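Local coordinates for protein 6-phosphogluconate dehydratase (Shewanella oneidensis, PDB 2GP4) that probably catalyses the dehydration of 6-phosphogluconate in the Entner-Doudoroff pathway, and is seen here as the apo form without its iron-sulfur cluster, at residues N48-H53 against F188-M193; C286-T289 against Y295-I298. All blocks are in the same frame, centred on the assembly; numbering follows the deposited sequence.

Contact 1 of 2, residues N48-H53 against F188-M193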
loop_
_atom_site.group_PDB
_atom_site.type_symbol
_atom_site.label_atom_id
_atom_site.label_comp_id
_atom_site.label_asym_id
_atom_site.label_seq_id
_atom_site.Cartn_x
_atom_site.Cartn_y
_atom_site.Cartn_z
ATOM N N ASN A 48 -20.977 -15.399 9.769
ATOM C CA ASN A 48 -22.303 -15.686 10.317
ATOM C C ASN A 48 -22.279 -16.812 11.349
ATOM O O ASN A 48 -23.016 -16.764 12.335
ATOM C CB ASN A 48 -23.315 -16.006 9.210
ATOM C CG ASN A 48 -24.745 -16.030 9.721
ATOM O OD1 ASN A 48 -25.527 -16.912 9.371
ATOM N ND2 ASN A 48 -25.090 -15.065 10.564
ATOM N N ASP A 49 -21.434 -17.817 11.113
ATOM C CA ASP A 49 -21.210 -18.889 12.081
ATOM C C ASP A 49 -20.578 -18.324 13.348
ATOM O O ASP A 49 -20.917 -18.742 14.455
ATOM C CB ASP A 49 -20.307 -19.987 11.499
ATOM C CG ASP A 49 -20.853 -20.586 10.213
ATOM O OD1 ASP A 49 -22.088 -20.731 10.082
ATOM O OD2 ASP A 49 -20.037 -20.916 9.328
ATOM N N ALA A 50 -19.657 -17.375 13.168
ATOM C CA ALA A 50 -18.991 -16.687 14.274
ATOM C C ALA A 50 -19.978 -15.861 15.102
ATOM O O ALA A 50 -19.825 -15.745 16.321
ATOM C CB ALA A 50 -17.857 -15.808 13.753
ATOM N N ARG A 51 -20.985 -15.296 14.433
ATOM C CA ARG A 51 -22.079 -14.592 15.105
ATOM C C ARG A 51 -22.951 -15.539 15.923
ATOM O O ARG A 51 -23.272 -15.253 17.076
ATOM C CB ARG A 51 -22.955 -13.854 14.093
ATOM C CG ARG A 51 -22.629 -12.389 13.920
ATOM C CD ARG A 51 -23.600 -11.740 12.950
ATOM N NE ARG A 51 -23.341 -12.138 11.567
ATOM C CZ ARG A 51 -24.155 -11.888 10.543
ATOM N NH1 ARG A 51 -25.299 -11.234 10.732
ATOM N NH2 ARG A 51 -23.825 -12.297 9.325
ATOM N N ASN A 52 -23.323 -16.666 15.316
ATOM C CA ASN A 52 -24.211 -17.646 15.938
ATOM C C ASN A 52 -23.632 -18.295 17.201
ATOM O O ASN A 52 -24.307 -19.091 17.861
ATOM C CB ASN A 52 -24.617 -18.724 14.922
ATOM C CG ASN A 52 -25.501 -18.180 13.798
ATOM O OD1 ASN A 52 -26.004 -17.054 13.861
ATOM N ND2 ASN A 52 -25.694 -18.991 12.760
ATOM N N HIS A 53 -22.391 -17.935 17.533
ATOM C CA HIS A 53 -21.721 -18.431 18.735
ATOM C C HIS A 53 -21.771 -17.415 19.879
ATOM O O HIS A 53 -21.643 -16.206 19.665
ATOM C CB HIS A 53 -20.270 -18.817 18.422
ATOM C CG HIS A 53 -19.637 -19.683 19.466
ATOM N ND1 HIS A 53 -18.575 -19.264 20.238
ATOM C CD2 HIS A 53 -19.922 -20.945 19.870
ATOM C CE1 HIS A 53 -18.227 -20.233 21.068
ATOM N NE2 HIS A 53 -19.030 -21.263 20.865
ATOM N N PHE A 188 -11.678 -11.780 12.688
ATOM C CA PHE A 188 -12.805 -11.543 13.581
ATOM C C PHE A 188 -13.772 -10.589 12.897
ATOM O O PHE A 188 -14.305 -9.667 13.513
ATOM C CB PHE A 188 -12.302 -11.002 14.920
ATOM C CG PHE A 188 -11.478 -11.999 15.689
ATOM C CD1 PHE A 188 -10.154 -12.253 15.335
ATOM C CD2 PHE A 188 -12.036 -12.710 16.746
ATOM C CE1 PHE A 188 -9.399 -13.186 16.028
ATOM C CE2 PHE A 188 -11.284 -13.646 17.448
ATOM C CZ PHE A 188 -9.961 -13.880 17.091
ATOM N N GLY A 189 -13.994 -10.854 11.609
ATOM C CA GLY A 189 -14.747 -9.981 10.723
ATOM C C GLY A 189 -16.187 -9.703 11.093
ATOM O O GLY A 189 -16.794 -8.786 10.543
ATOM N N HIS A 190 -16.725 -10.496 12.018
ATOM C CA HIS A 190 -18.112 -10.348 12.505
ATOM C C HIS A 190 -18.265 -9.191 13.500
ATOM O O HIS A 190 -19.368 -8.703 13.734
ATOM C CB HIS A 190 -18.604 -11.663 13.126
ATOM C CG HIS A 190 -17.763 -12.141 14.270
ATOM N ND1 HIS A 190 -18.270 -12.331 15.539
ATOM C CD2 HIS A 190 -16.444 -12.442 14.343
ATOM C CE1 HIS A 190 -17.302 -12.737 16.341
ATOM N NE2 HIS A 190 -16.183 -12.807 15.641
ATOM N N LEU A 191 -17.153 -8.754 14.080
ATOM C CA LEU A 191 -17.166 -7.629 15.009
ATOM C C LEU A 191 -17.077 -6.303 14.252
ATOM O O LEU A 191 -16.383 -6.218 13.240
ATOM C CB LEU A 191 -16.002 -7.734 16.006
ATOM C CG LEU A 191 -15.788 -9.006 16.838
ATOM C CD1 LEU A 191 -14.589 -8.827 17.758
ATOM C CD2 LEU A 191 -17.030 -9.395 17.648
ATOM N N PRO A 192 -17.804 -5.269 14.725
ATOM C CA PRO A 192 -17.559 -3.916 14.236
ATOM C C PRO A 192 -16.265 -3.377 14.830
ATOM O O PRO A 192 -15.951 -3.658 15.996
ATOM C CB PRO A 192 -18.745 -3.122 14.783
ATOM C CG PRO A 192 -19.168 -3.866 16.001
ATOM C CD PRO A 192 -18.903 -5.311 15.710
HETATM N N MSE A 193 -15.516 -2.625 14.028
HETATM C CA MSE A 193 -14.259 -2.048 14.479
HETATM C C MSE A 193 -13.984 -0.723 13.800
HETATM O O MSE A 193 -14.449 -0.474 12.687
HETATM C CB MSE A 193 -13.093 -3.006 14.225
HETATM C CG MSE A 193 -13.136 -4.283 15.048
HETATM SE SE MSE A 193 -11.665 -5.430 14.565
HETATM C CE MSE A 193 -12.265 -7.104 15.338
#
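Ala50 sets its methyl squarely on the imidazole of His190. The CB of Ala50 stands 3.7 Å from the centroid of the His190 ring and only 10° off its normal, a CH-pi contact made over the middle of the face rather than at the rim. The opposite face of the same ring belongs to its neighbour in sequence: Leu191 CD2 lies 3.5 Å above the plane of the His190 ring, displaced toward the rim, so the imidazole is sandwiched between two aliphatic groups. A chi1 of 59° places CG of His190 between its backbone N and carbonyl carbon, which carries the imidazole to the helix. Arg51 contributes less. Its CG passes 4.2 Å from His190 CB, and the two side chains then run past each other in opposite directions, the guanidinium and imidazole planes ending up 28° apart. The guanidinium of Arg51 takes Asn48 ND2 over the centre of one face, 3.2 Å above the plane. An alanine in place of His190 would remove the imidazole, and would probably leave the Ala50 methyl and Leu191 CD2 facing a gap where the ring had separated them. The contact is small and lies at the surface, joining the C-terminal end of helix 23-51 to the type I turn from Phe188 to Leu191. That turn links helix 179-186 to strand 193-195; Gly189 pairs through its backbone with Gly299, while Phe188 and Met193 pack on Leu160 of helix 145-160.

Contact 2 of 2, residues C286-T289 against Y295-I298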
loop_
_atom_site.group_PDB
_atom_site.type_symbol
_atom_site.label_atom_id
_atom_site.label_comp_id
_atom_site.label_asym_id
_atom_site.label_seq_id
_atom_site.Cartn_x
_atom_site.Cartn_y
_atom_site.Cartn_z
ATOM N N CYS A 286 -19.759 1.257 19.581
ATOM C CA CYS A 286 -20.914 0.811 20.368
ATOM C C CYS A 286 -22.212 0.862 19.554
ATOM O O CYS A 286 -23.063 -0.020 19.678
ATOM C CB CYS A 286 -21.037 1.640 21.656
ATOM S SG CYS A 286 -22.625 1.494 22.529
ATOM N N ARG A 287 -22.346 1.892 18.721
ATOM C CA ARG A 287 -23.500 2.057 17.834
ATOM C C ARG A 287 -23.498 1.077 16.663
ATOM O O ARG A 287 -24.520 0.889 16.008
ATOM C CB ARG A 287 -23.535 3.482 17.277
ATOM C CG ARG A 287 -24.286 4.492 18.119
ATOM C CD ARG A 287 -24.286 5.857 17.436
ATOM N NE ARG A 287 -24.815 5.801 16.071
ATOM C CZ ARG A 287 -24.679 6.768 15.163
ATOM N NH1 ARG A 287 -24.025 7.886 15.460
ATOM N NH2 ARG A 287 -25.198 6.615 13.951
ATOM N N LEU A 288 -22.345 0.468 16.399
ATOM C CA LEU A 288 -22.171 -0.413 15.244
ATOM C C LEU A 288 -22.255 -1.891 15.617
ATOM O O LEU A 288 -22.097 -2.773 14.766
ATOM C CB LEU A 288 -20.848 -0.097 14.542
ATOM C CG LEU A 288 -20.853 0.862 13.344
ATOM C CD1 LEU A 288 -21.727 2.102 13.544
ATOM C CD2 LEU A 288 -19.425 1.248 12.992
ATOM N N THR A 289 -22.525 -2.138 16.896
ATOM C CA THR A 289 -22.674 -3.471 17.474
ATOM C C THR A 289 -23.816 -4.274 16.831
ATOM O O THR A 289 -24.718 -3.702 16.219
ATOM C CB THR A 289 -22.851 -3.338 19.015
ATOM O OG1 THR A 289 -21.588 -3.001 19.601
ATOM C CG2 THR A 289 -23.372 -4.618 19.661
ATOM N N TYR A 295 -25.659 -2.298 12.544
ATOM C CA TYR A 295 -24.644 -3.361 12.558
ATOM C C TYR A 295 -23.725 -3.301 11.336
ATOM O O TYR A 295 -24.155 -3.536 10.203
ATOM C CB TYR A 295 -25.295 -4.748 12.681
ATOM C CG TYR A 295 -24.325 -5.921 12.665
ATOM C CD1 TYR A 295 -23.166 -5.917 13.452
ATOM C CD2 TYR A 295 -24.581 -7.047 11.875
ATOM C CE1 TYR A 295 -22.287 -6.996 13.445
ATOM C CE2 TYR A 295 -23.709 -8.134 11.862
ATOM C CZ TYR A 295 -22.563 -8.102 12.649
ATOM O OH TYR A 295 -21.696 -9.173 12.640
ATOM N N SER A 296 -22.458 -2.989 11.597
ATOM C CA SER A 296 -21.455 -2.806 10.553
ATOM C C SER A 296 -20.168 -3.587 10.858
ATOM O O SER A 296 -19.174 -3.003 11.299
ATOM C CB SER A 296 -21.148 -1.316 10.372
ATOM O OG SER A 296 -22.319 -0.587 10.038
ATOM N N PRO A 297 -20.183 -4.912 10.614
ATOM C CA PRO A 297 -19.001 -5.735 10.869
ATOM C C PRO A 297 -17.857 -5.410 9.899
ATOM O O PRO A 297 -18.100 -5.165 8.716
ATOM C CB PRO A 297 -19.517 -7.166 10.663
ATOM C CG PRO A 297 -20.679 -7.031 9.775
ATOM C CD PRO A 297 -21.302 -5.706 10.078
ATOM N N ILE A 298 -16.628 -5.395 10.406
ATOM C CA ILE A 298 -15.463 -5.024 9.586
ATOM C C ILE A 298 -15.301 -5.886 8.326
ATOM O O ILE A 298 -14.884 -5.382 7.282
ATOM C CB ILE A 298 -14.137 -4.972 10.407
ATOM C CG1 ILE A 298 -13.032 -4.282 9.590
ATOM C CG2 ILE A 298 -13.722 -6.363 10.869
ATOM C CD1 ILE A 298 -11.957 -3.603 10.418
#
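Tyr295 meets the chain leaving helix 272-287 through its backbone first: its CA approaches Leu288 O at 3.4 Å in a CA-H...O contact. The side chain leads away from there. The ring swings out on the side opposite the backbone N, yet its edge stays beside the same carbonyl, CD1 of Tyr295 lying 3.6 Å from Leu288 O. Its hydroxyl goes on to a hydrogen bond with His190 O. Ser296 supplies the hydrogen bond between the segments. Its N donates to Leu288 O over 3.2 Å. The bond is nearly straight, at 165°, and the donor is tilted 17° out of the carbonyl plane. Leu288 O thus receives both the amide of Ser296 and the CA-H of Tyr295. Beside this bond Ser296 CB packs at 3.7 Å against Leu288 CG, while its OG hydrogen-bonds to Asn391 and to Gln294 O. Pro297 folds back over the tyrosine, its CD 3.6 Å above the plane of the Tyr295 ring and over the centre of that face. It also occupies the N-cap position, and with Ile298 the next helix, 298-301, begins. The arrangement is a short helix-to-helix connection closed at its base by one backbone hydrogen bond, within the N-terminal region of the dihydroxy-acid/6-phosphogluconate dehydratase family.

Overall arrangement
From the N terminus, helix 23-51 reaches contact 1 at its C-terminal end, and the chain returns there 135 residues later in the turn between helix 179-186 and strand 193-195. Contact 2 opens only after that long loop has closed, and spans a much shorter one, from the end of helix 272-287 to the start of helix 298-301. The two are therefore in series, neither nested nor crossed, yet their centres lie about 10 Å apart. Segments 188-193 and 295-298 join them directly, through the tyrosine hydroxyl of contact 2 and through a probable backbone hydrogen bond from Ile298 N to Leu191 O, 3.0 Å long. Together they tie the N-terminal helix to two connections of the family's N-terminal region.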